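Local coordinates for protein peroxiredoxin (Clostridioides difficile, PDB 6TSB) that hydrolyses chitin through the family 18 glycoside hydrolase domain crystallised here and probably reduces hydroperoxides through a separate peroxiredoxin domain, at residues A83-K88 with A130-D135; F202-Y207 with D238-N243; S313-T318 with V355-L360. All blocks are in the same frame, centred on the assembly; numbering follows the deposited sequence.

Contact 1 of 3, residues A83-K88 with A130-D135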
loop_
_atom_site.group_PDB
_atom_site.type_symbol
_atom_site.label_atom_id
_atom_site.label_comp_id
_atom_site.label_asym_id
_atom_site.label_seq_id
_atom_site.Cartn_x
_atom_site.Cartn_y
_atom_site.Cartn_z
ATOM N N ALA A 83 6.185 25.180 29.566
ATOM C CA ALA A 83 5.700 26.472 29.040
ATOM C C ALA A 83 4.527 26.252 28.066
ATOM O O ALA A 83 3.726 27.181 27.918
ATOM C CB ALA A 83 6.846 27.206 28.397
ATOM N N LEU A 84 4.402 25.071 27.448
ATOM C CA LEU A 84 3.242 24.726 26.572
ATOM C C LEU A 84 1.917 24.894 27.317
ATOM O O LEU A 84 0.908 24.982 26.637
ATOM C CB LEU A 84 3.354 23.290 26.059
ATOM C CG LEU A 84 4.498 23.050 25.093
ATOM C CD1 LEU A 84 4.478 21.615 24.583
ATOM C CD2 LEU A 84 4.433 24.051 23.945
ATOM N N LYS A 85 1.921 24.956 28.649
ATOM C CA LYS A 85 0.693 25.133 29.458
ATOM C C LYS A 85 0.214 26.585 29.364
ATOM O O LYS A 85 -0.936 26.850 29.783
ATOM C CB LYS A 85 0.926 24.688 30.906
ATOM C CG LYS A 85 1.177 23.192 31.088
ATOM C CD LYS A 85 1.237 22.762 32.545
ATOM C CE LYS A 85 -0.125 22.467 33.138
ATOM N NZ LYS A 85 -0.109 22.536 34.618
ATOM N N GLY A 86 1.044 27.497 28.846
ATOM C CA GLY A 86 0.602 28.873 28.549
ATOM C C GLY A 86 -0.644 28.857 27.681
ATOM O O GLY A 86 -1.695 29.225 28.178
ATOM N N GLU A 87 -0.536 28.358 26.452
ATOM C CA GLU A 87 -1.643 28.354 25.456
ATOM C C GLU A 87 -2.575 27.149 25.661
ATOM O O GLU A 87 -3.691 27.207 25.136
ATOM C CB GLU A 87 -1.089 28.366 24.025
ATOM C CG GLU A 87 -0.613 29.744 23.574
ATOM C CD GLU A 87 -0.466 29.990 22.076
ATOM O OE1 GLU A 87 -1.222 29.399 21.289
ATOM O OE2 GLU A 87 0.402 30.806 21.697
ATOM N N LYS A 88 -2.164 26.091 26.372
ATOM C CA LYS A 88 -3.065 24.941 26.694
ATOM C C LYS A 88 -2.970 24.594 28.180
ATOM O O LYS A 88 -2.350 23.598 28.551
ATOM C CB LYS A 88 -2.764 23.738 25.788
ATOM C CG LYS A 88 -3.839 22.658 25.836
ATOM C CD LYS A 88 -3.847 21.699 24.668
ATOM C CE LYS A 88 -5.012 20.732 24.760
ATOM N NZ LYS A 88 -4.634 19.376 24.305
ATOM N N ALA A 130 5.946 22.494 39.412
ATOM C CA ALA A 130 4.469 22.458 39.270
ATOM C C ALA A 130 4.073 21.360 38.267
ATOM O O ALA A 130 3.258 21.648 37.363
ATOM C CB ALA A 130 3.955 23.813 38.834
ATOM N N LEU A 131 4.604 20.143 38.424
ATOM C CA LEU A 131 4.234 19.003 37.551
ATOM C C LEU A 131 2.810 18.558 37.873
ATOM O O LEU A 131 2.333 18.804 39.000
ATOM C CB LEU A 131 5.190 17.835 37.757
ATOM C CG LEU A 131 6.669 18.106 37.508
ATOM C CD1 LEU A 131 7.424 16.797 37.705
ATOM C CD2 LEU A 131 6.900 18.649 36.112
ATOM N N ASP A 132 2.177 17.904 36.914
ATOM C CA ASP A 132 0.833 17.289 37.068
ATOM C C ASP A 132 0.993 15.868 37.645
ATOM O O ASP A 132 0.025 15.322 38.209
ATOM C CB ASP A 132 0.133 17.335 35.718
ATOM C CG ASP A 132 -0.154 18.753 35.255
ATOM O OD1 ASP A 132 -1.004 19.409 35.908
ATOM O OD2 ASP A 132 0.468 19.184 34.241
ATOM N N GLY A 133 2.185 15.290 37.498
ATOM C CA GLY A 133 2.587 14.132 38.300
ATOM C C GLY A 133 3.780 13.425 37.714
ATOM O O GLY A 133 4.614 14.074 37.091
ATOM N N ILE A 134 3.835 12.113 37.895
ATOM C CA ILE A 134 5.096 11.347 37.732
ATOM C C ILE A 134 4.792 10.003 37.076
ATOM O O ILE A 134 3.669 9.459 37.254
ATOM C CB ILE A 134 5.824 11.235 39.104
ATOM C CG1 ILE A 134 7.331 11.074 38.915
ATOM C CG2 ILE A 134 5.252 10.153 40.019
ATOM C CD1 ILE A 134 8.044 12.400 38.770
ATOM N N ASP A 135 5.774 9.494 36.347
ATOM C CA ASP A 135 5.714 8.184 35.677
ATOM C C ASP A 135 6.924 7.406 36.170
ATOM O O ASP A 135 8.010 8.020 36.201
ATOM C CB ASP A 135 5.705 8.371 34.158
ATOM C CG ASP A 135 5.586 7.054 33.402
ATOM O OD1 ASP A 135 4.677 6.290 33.734
ATOM O OD2 ASP A 135 6.397 6.811 32.484
HETATM O O HOH W 1 2.419 23.462 35.741
#

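Contact 2 of 3, residues F202-Y207 with D238-N243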
loop_
_atom_site.group_PDB
_atom_site.type_symbol
_atom_site.label_atom_id
_atom_site.label_comp_id
_atom_site.label_asym_id
_atom_site.label_seq_id
_atom_site.Cartn_x
_atom_site.Cartn_y
_atom_site.Cartn_z
ATOM N N PHE A 202 -1.288 2.377 33.609
ATOM C CA PHE A 202 -0.185 1.442 33.309
ATOM C C PHE A 202 0.132 1.689 31.844
ATOM O O PHE A 202 -0.808 1.565 31.025
ATOM C CB PHE A 202 -0.597 -0.006 33.566
ATOM C CG PHE A 202 0.526 -0.987 33.362
ATOM C CD1 PHE A 202 0.861 -1.431 32.096
ATOM C CD2 PHE A 202 1.283 -1.418 34.428
ATOM C CE1 PHE A 202 1.906 -2.323 31.896
ATOM C CE2 PHE A 202 2.333 -2.310 34.228
ATOM C CZ PHE A 202 2.639 -2.765 32.972
ATOM N N ASN A 203 1.349 2.158 31.573
ATOM C CA ASN A 203 1.827 2.577 30.238
ATOM C C ASN A 203 2.437 1.332 29.607
ATOM O O ASN A 203 3.660 1.021 29.838
ATOM C CB ASN A 203 2.788 3.779 30.291
ATOM C CG ASN A 203 2.155 5.046 30.846
ATOM O OD1 ASN A 203 0.951 5.067 31.160
ATOM N ND2 ASN A 203 2.970 6.085 31.018
ATOM N N LEU A 204 1.596 0.617 28.860
ATOM C CA LEU A 204 1.980 -0.671 28.258
ATOM C C LEU A 204 2.963 -0.381 27.133
ATOM O O LEU A 204 2.541 0.146 26.106
ATOM C CB LEU A 204 0.725 -1.421 27.782
ATOM C CG LEU A 204 0.980 -2.593 26.832
ATOM C CD1 LEU A 204 1.957 -3.585 27.419
ATOM C CD2 LEU A 204 -0.325 -3.282 26.472
ATOM N N MET A 205 4.197 -0.814 27.302
ATOM C CA MET A 205 5.279 -0.667 26.294
ATOM C C MET A 205 5.213 -1.841 25.322
ATOM O O MET A 205 6.056 -2.754 25.375
ATOM C CB MET A 205 6.643 -0.554 26.969
ATOM C CG MET A 205 6.732 0.768 27.757
ATOM S SD MET A 205 8.353 1.121 28.464
ATOM C CE MET A 205 8.678 -0.420 29.341
ATOM N N SER A 206 4.213 -1.772 24.455
ATOM C CA SER A 206 3.823 -2.839 23.508
ATOM C C SER A 206 4.666 -2.680 22.255
ATOM O O SER A 206 4.071 -2.444 21.204
ATOM C CB SER A 206 2.337 -2.772 23.239
ATOM O OG SER A 206 1.816 -1.461 23.426
ATOM N N TYR A 207 5.997 -2.745 22.399
ATOM C CA TYR A 207 6.985 -2.602 21.298
ATOM C C TYR A 207 8.306 -3.206 21.749
ATOM O O TYR A 207 8.344 -3.802 22.826
ATOM C CB TYR A 207 7.136 -1.148 20.845
ATOM C CG TYR A 207 7.265 -0.128 21.945
ATOM C CD1 TYR A 207 8.475 0.092 22.594
ATOM C CD2 TYR A 207 6.169 0.632 22.335
ATOM C CE1 TYR A 207 8.590 1.042 23.598
ATOM C CE2 TYR A 207 6.270 1.567 23.348
ATOM C CZ TYR A 207 7.478 1.765 23.986
ATOM O OH TYR A 207 7.541 2.669 24.996
ATOM N N ASP A 238 -1.967 -7.609 21.755
ATOM C CA ASP A 238 -3.290 -8.104 22.231
ATOM C C ASP A 238 -3.100 -9.024 23.440
ATOM O O ASP A 238 -3.857 -8.878 24.409
ATOM C CB ASP A 238 -4.046 -8.838 21.111
ATOM C CG ASP A 238 -5.275 -9.641 21.529
ATOM O OD1 ASP A 238 -6.314 -9.037 21.951
ATOM O OD2 ASP A 238 -5.185 -10.861 21.428
ATOM N N ALA A 239 -2.169 -9.968 23.357
ATOM C CA ALA A 239 -1.845 -10.898 24.463
ATOM C C ALA A 239 -1.329 -10.121 25.702
ATOM O O ALA A 239 -1.541 -10.611 26.837
ATOM C CB ALA A 239 -0.855 -11.934 23.979
ATOM N N MET A 240 -0.670 -8.963 25.522
ATOM C CA MET A 240 -0.143 -8.149 26.655
ATOM C C MET A 240 -1.298 -7.415 27.302
ATOM O O MET A 240 -1.386 -7.421 28.556
ATOM C CB MET A 240 0.920 -7.146 26.213
ATOM C CG MET A 240 2.223 -7.825 25.981
ATOM S SD MET A 240 3.581 -6.653 25.844
ATOM C CE MET A 240 4.873 -7.842 25.503
ATOM N N VAL A 241 -2.218 -6.902 26.497
ATOM C CA VAL A 241 -3.433 -6.249 27.058
ATOM C C VAL A 241 -4.288 -7.281 27.813
ATOM O O VAL A 241 -4.792 -6.957 28.896
ATOM C CB VAL A 241 -4.244 -5.570 25.961
ATOM C CG1 VAL A 241 -5.433 -4.846 26.559
ATOM C CG2 VAL A 241 -3.368 -4.638 25.147
ATOM N N ARG A 242 -4.465 -8.476 27.254
ATOM C CA ARG A 242 -5.316 -9.526 27.880
ATOM C C ARG A 242 -4.625 -10.037 29.154
ATOM O O ARG A 242 -5.323 -10.161 30.164
ATOM C CB ARG A 242 -5.600 -10.680 26.905
ATOM C CG ARG A 242 -6.412 -10.288 25.673
ATOM C CD ARG A 242 -7.622 -9.398 25.942
ATOM N NE ARG A 242 -8.268 -9.051 24.688
ATOM C CZ ARG A 242 -9.212 -8.135 24.539
ATOM N NH1 ARG A 242 -9.643 -7.440 25.585
ATOM N NH2 ARG A 242 -9.708 -7.912 23.324
ATOM N N ASN A 243 -3.317 -10.336 29.092
ATOM C CA ASN A 243 -2.523 -10.758 30.270
ATOM C C ASN A 243 -2.683 -9.741 31.407
ATOM O O ASN A 243 -2.990 -10.165 32.552
ATOM C CB ASN A 243 -1.064 -10.960 29.886
ATOM C CG ASN A 243 -0.840 -12.188 29.038
ATOM O OD1 ASN A 243 -1.688 -13.085 28.953
ATOM N ND2 ASN A 243 0.337 -12.262 28.451
#

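Contact 3 of 3, residues S313-T318 with V355-L360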
loop_
_atom_site.group_PDB
_atom_site.type_symbol
_atom_site.label_atom_id
_atom_site.label_comp_id
_atom_site.label_asym_id
_atom_site.label_seq_id
_atom_site.Cartn_x
_atom_site.Cartn_y
_atom_site.Cartn_z
ATOM N N SER A 313 -4.261 -3.669 -9.154
ATOM C CA SER A 313 -5.194 -3.295 -10.254
ATOM C C SER A 313 -5.094 -4.306 -11.419
ATOM O O SER A 313 -6.133 -4.513 -12.063
ATOM C CB SER A 313 -5.045 -1.855 -10.676
ATOM O OG SER A 313 -3.862 -1.669 -11.432
ATOM N N ILE A 314 -3.988 -5.039 -11.608
ATOM C CA ILE A 314 -3.924 -6.139 -12.632
ATOM C C ILE A 314 -4.641 -7.390 -12.128
ATOM O O ILE A 314 -5.263 -8.122 -12.961
ATOM C CB ILE A 314 -2.480 -6.498 -13.028
ATOM C CG1 ILE A 314 -1.798 -5.339 -13.758
ATOM C CG2 ILE A 314 -2.430 -7.789 -13.838
ATOM C CD1 ILE A 314 -0.314 -5.503 -13.893
ATOM N N PHE A 315 -4.519 -7.692 -10.837
ATOM C CA PHE A 315 -5.281 -8.811 -10.222
ATOM C C PHE A 315 -6.797 -8.549 -10.373
ATOM O O PHE A 315 -7.525 -9.441 -10.813
ATOM C CB PHE A 315 -4.879 -8.975 -8.760
ATOM C CG PHE A 315 -5.817 -9.856 -7.984
ATOM C CD1 PHE A 315 -5.732 -11.234 -8.085
ATOM C CD2 PHE A 315 -6.788 -9.292 -7.163
ATOM C CE1 PHE A 315 -6.601 -12.045 -7.372
ATOM C CE2 PHE A 315 -7.657 -10.100 -6.449
ATOM C CZ PHE A 315 -7.563 -11.473 -6.555
ATOM N N LEU A 316 -7.230 -7.318 -10.093
ATOM C CA LEU A 316 -8.641 -6.860 -10.155
ATOM C C LEU A 316 -9.153 -6.867 -11.613
ATOM O O LEU A 316 -10.255 -7.439 -11.839
ATOM C CB LEU A 316 -8.721 -5.480 -9.489
ATOM C CG LEU A 316 -8.496 -5.488 -7.971
ATOM C CD1 LEU A 316 -8.780 -4.116 -7.375
ATOM C CD2 LEU A 316 -9.356 -6.551 -7.294
ATOM N N LYS A 317 -8.375 -6.325 -12.566
ATOM C CA LYS A 317 -8.683 -6.403 -14.026
ATOM C C LYS A 317 -8.780 -7.868 -14.469
ATOM O O LYS A 317 -9.759 -8.168 -15.164
ATOM C CB LYS A 317 -7.677 -5.585 -14.840
ATOM C CG LYS A 317 -8.121 -4.138 -14.981
ATOM C CD LYS A 317 -7.035 -3.122 -15.296
ATOM C CE LYS A 317 -7.558 -1.726 -15.040
ATOM N NZ LYS A 317 -6.750 -0.699 -15.717
ATOM N N THR A 318 -7.850 -8.749 -14.084
ATOM C CA THR A 318 -7.874 -10.168 -14.520
ATOM C C THR A 318 -9.047 -10.900 -13.850
ATOM O O THR A 318 -9.559 -11.898 -14.444
ATOM C CB THR A 318 -6.537 -10.884 -14.244
ATOM O OG1 THR A 318 -6.103 -10.672 -12.896
ATOM C CG2 THR A 318 -5.441 -10.449 -15.203
ATOM N N VAL A 355 -2.665 -18.125 -6.519
ATOM C CA VAL A 355 -1.219 -17.876 -6.230
ATOM C C VAL A 355 -0.966 -16.361 -6.104
ATOM O O VAL A 355 -0.191 -15.937 -5.208
ATOM C CB VAL A 355 -0.325 -18.553 -7.287
ATOM C CG1 VAL A 355 1.154 -18.237 -7.080
ATOM C CG2 VAL A 355 -0.564 -20.064 -7.307
ATOM N N LEU A 356 -1.631 -15.563 -6.933
ATOM C CA LEU A 356 -1.377 -14.105 -7.038
ATOM C C LEU A 356 -2.052 -13.400 -5.858
ATOM O O LEU A 356 -1.432 -12.469 -5.307
ATOM C CB LEU A 356 -1.904 -13.613 -8.389
ATOM C CG LEU A 356 -2.051 -12.102 -8.551
ATOM C CD1 LEU A 356 -0.724 -11.382 -8.343
ATOM C CD2 LEU A 356 -2.613 -11.764 -9.926
ATOM N N LYS A 357 -3.276 -13.819 -5.499
ATOM C CA LYS A 357 -3.985 -13.372 -4.265
ATOM C C LYS A 357 -3.098 -13.602 -3.029
ATOM O O LYS A 357 -2.922 -12.634 -2.289
ATOM C CB LYS A 357 -5.331 -14.080 -4.071
ATOM C CG LYS A 357 -6.163 -13.589 -2.882
ATOM C CD LYS A 357 -6.712 -12.165 -3.027
ATOM C CE LYS A 357 -7.390 -11.635 -1.777
ATOM N NZ LYS A 357 -8.852 -11.897 -1.756
ATOM N N GLU A 358 -2.585 -14.823 -2.802
ATOM C CA GLU A 358 -1.627 -15.137 -1.695
ATOM C C GLU A 358 -0.465 -14.132 -1.685
ATOM O O GLU A 358 -0.176 -13.584 -0.608
ATOM C CB GLU A 358 -1.073 -16.557 -1.810
ATOM C CG GLU A 358 -1.625 -17.495 -0.754
ATOM C CD GLU A 358 -1.452 -18.975 -1.054
ATOM O OE1 GLU A 358 -0.694 -19.317 -1.997
ATOM O OE2 GLU A 358 -2.086 -19.787 -0.348
ATOM N N GLU A 359 0.161 -13.891 -2.840
ATOM C CA GLU A 359 1.246 -12.882 -3.028
ATOM C C GLU A 359 0.822 -11.506 -2.485
ATOM O O GLU A 359 1.608 -10.885 -1.742
ATOM C CB GLU A 359 1.584 -12.771 -4.509
ATOM C CG GLU A 359 3.067 -12.657 -4.791
ATOM C CD GLU A 359 3.444 -13.244 -6.141
ATOM O OE1 GLU A 359 3.263 -14.466 -6.331
ATOM O OE2 GLU A 359 3.881 -12.471 -7.001
ATOM N N LEU A 360 -0.374 -11.033 -2.844
ATOM C CA LEU A 360 -0.825 -9.639 -2.581
ATOM C C LEU A 360 -1.379 -9.506 -1.149
ATOM O O LEU A 360 -1.497 -8.340 -0.674
ATOM C CB LEU A 360 -1.886 -9.225 -3.614
ATOM C CG LEU A 360 -1.508 -9.268 -5.106
ATOM C CD1 LEU A 360 -2.699 -8.878 -5.966
ATOM C CD2 LEU A 360 -0.334 -8.367 -5.451
#

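Contact 1 of 3, residues A83-K88 with A130-D135
K85 and D132 approach from opposite directions and form a surface salt bridge that buries just 89 Å² between A83-K88 and A130-D135. The charged pair is loose. K85 NZ lies 3.4 Å from D132 OD2 and 3.5 Å from D132 OD1, two weak hydrogen bonds that spread the ammonium across both carboxylate oxygens. The lysine reaches them because its chain bends at chi3 (85°), which also brings CE to 3.5 Å from D132 OD2. D132 OD2 takes a further bond from the backbone N of V93, so the carboxylate is positioned by strand 92-98 independently of the lysine.

A water forms the second link. It accepts from K85 NZ at 2.9 Å and donates to A130 O at 2.6 Å, tying the ammonium to the residue whose positive phi (46°) closes helix 112-128 in a Schellman motif.

D132, D135 and D137 match the three aspartates of the DxxDxDxE signature of family 18 chitinases. D132 precedes strand 133-137, which runs parallel to strands 92-98 and 174-179 in the barrel. L131 packs on M125 of helix 112-128, while A83-K88 begins the loop from helix 75-83 to strand 92-98, with a type I turn from A83 to G86.

Contact 2 of 3, residues F202-Y207 with D238-N243
L204 lies obliquely across M240, its CD1 3.8 Å from M240 SD and 3.9 Å from M240 CB. The other leucine branch makes a separate contact: CD2 is 3.6 Å from V241 CG2, the two side chains meeting at about a right angle. With CG anti to the backbone N (chi1 165°), the leucine forks over two consecutive residues of one helical turn. M240 CG is beside the backbone N and chi2 is extended (-166°), which carries SD alongside L204 CD1 and to 4.5 Å from S206 CA.

Strand 201-204, helix 237-246 and the parallel strand 254-264 follow one another as a beta-alpha-beta crossover of the TIM barrel. L204 points to the helix, whereas its neighbour N203 bonds through ND2 to Y41 OH. Past the strand end, M205 and Y207 fit the MxYD signature of family 18 chitinases, and M205 is the centre of an inverse gamma turn. V241 also packs on L326 of the second subunit, and D238 OD1 bonds to Y320 OH of that subunit.

No hydrogen bond crosses between F202-Y207 and D238-N243. The 155 Å² of buried surface therefore joins strand to helix by methyl, methylene and thioether packing alone, which fixes spacing through shape rather than through directional bonds.

Contact 3 of 3, residues S313-T318 with V355-L360
This is a buried, apolar packing of two helices far from the body of the chain, its centre about 32 Å from the chain's centre. Helix 311-323 and helix 353-361 run roughly antiparallel here: the axes of S313-T318 and V355-L360 make an angle of 150° and come within 10.9 Å. The backbones are nearest at F315 and L356, whose CA atoms are 7.3 Å apart.

F315 carries the contact, contributing 98 of the 207 Å² buried. Its ring stands out toward the partner helix because CG is anti to the backbone N (chi1 167°), and three side chains of V355-L360 meet it. L356 comes at the ring edge, with CD2 in the ring plane and 3.7 Å from F315 CD1. L360, one turn further on, meets the root of the side chain instead, its CD1 being 3.5 Å from F315 CB. At the far end of the ring lies K357, its CD 3.7 Å from F315 CZ; only its aliphatic part is used in this packing.

Helix 311-323 leads into strand 328-332, which in sequence order would be the last strand of the TIM barrel. In the assembly, I314 packs on I258 of the second subunit, and K317 NZ bonds to A223 O of that subunit. This is consistent with an exchange of the closing helix and strand between two chains. The same chain's helix 341-351 fills one flank, with M346 against I314, I350 against T318 and I348 against L356.

Bent at chi2 (68°), K357 keeps its methylenes by the phenylalanine, while its ammonium makes a cation-pi contact with F367 of the second subunit, a residue on which L316 and L360, one from each helix, also pack.

Contact 1 lies at the surface, whereas contacts 2 and 3 are buried, and the chemistry follows: a weak salt bridge and a bridging water in the first, apolar packing without hydrogen bonds across the segments in the other two. Contacts 1 and 2 share the barrel sheet and touch, D135 OD1 being 3.2 Å from N203 ND2, although their centres are 26 Å apart. Contact 3 is remote, its nearest atoms about 22 Å from contact 2 and about 37 Å from contact 1, and it joins helices only. Both contacts 2 and 3 meet the second subunit; no other chain touches the segments of contact 1.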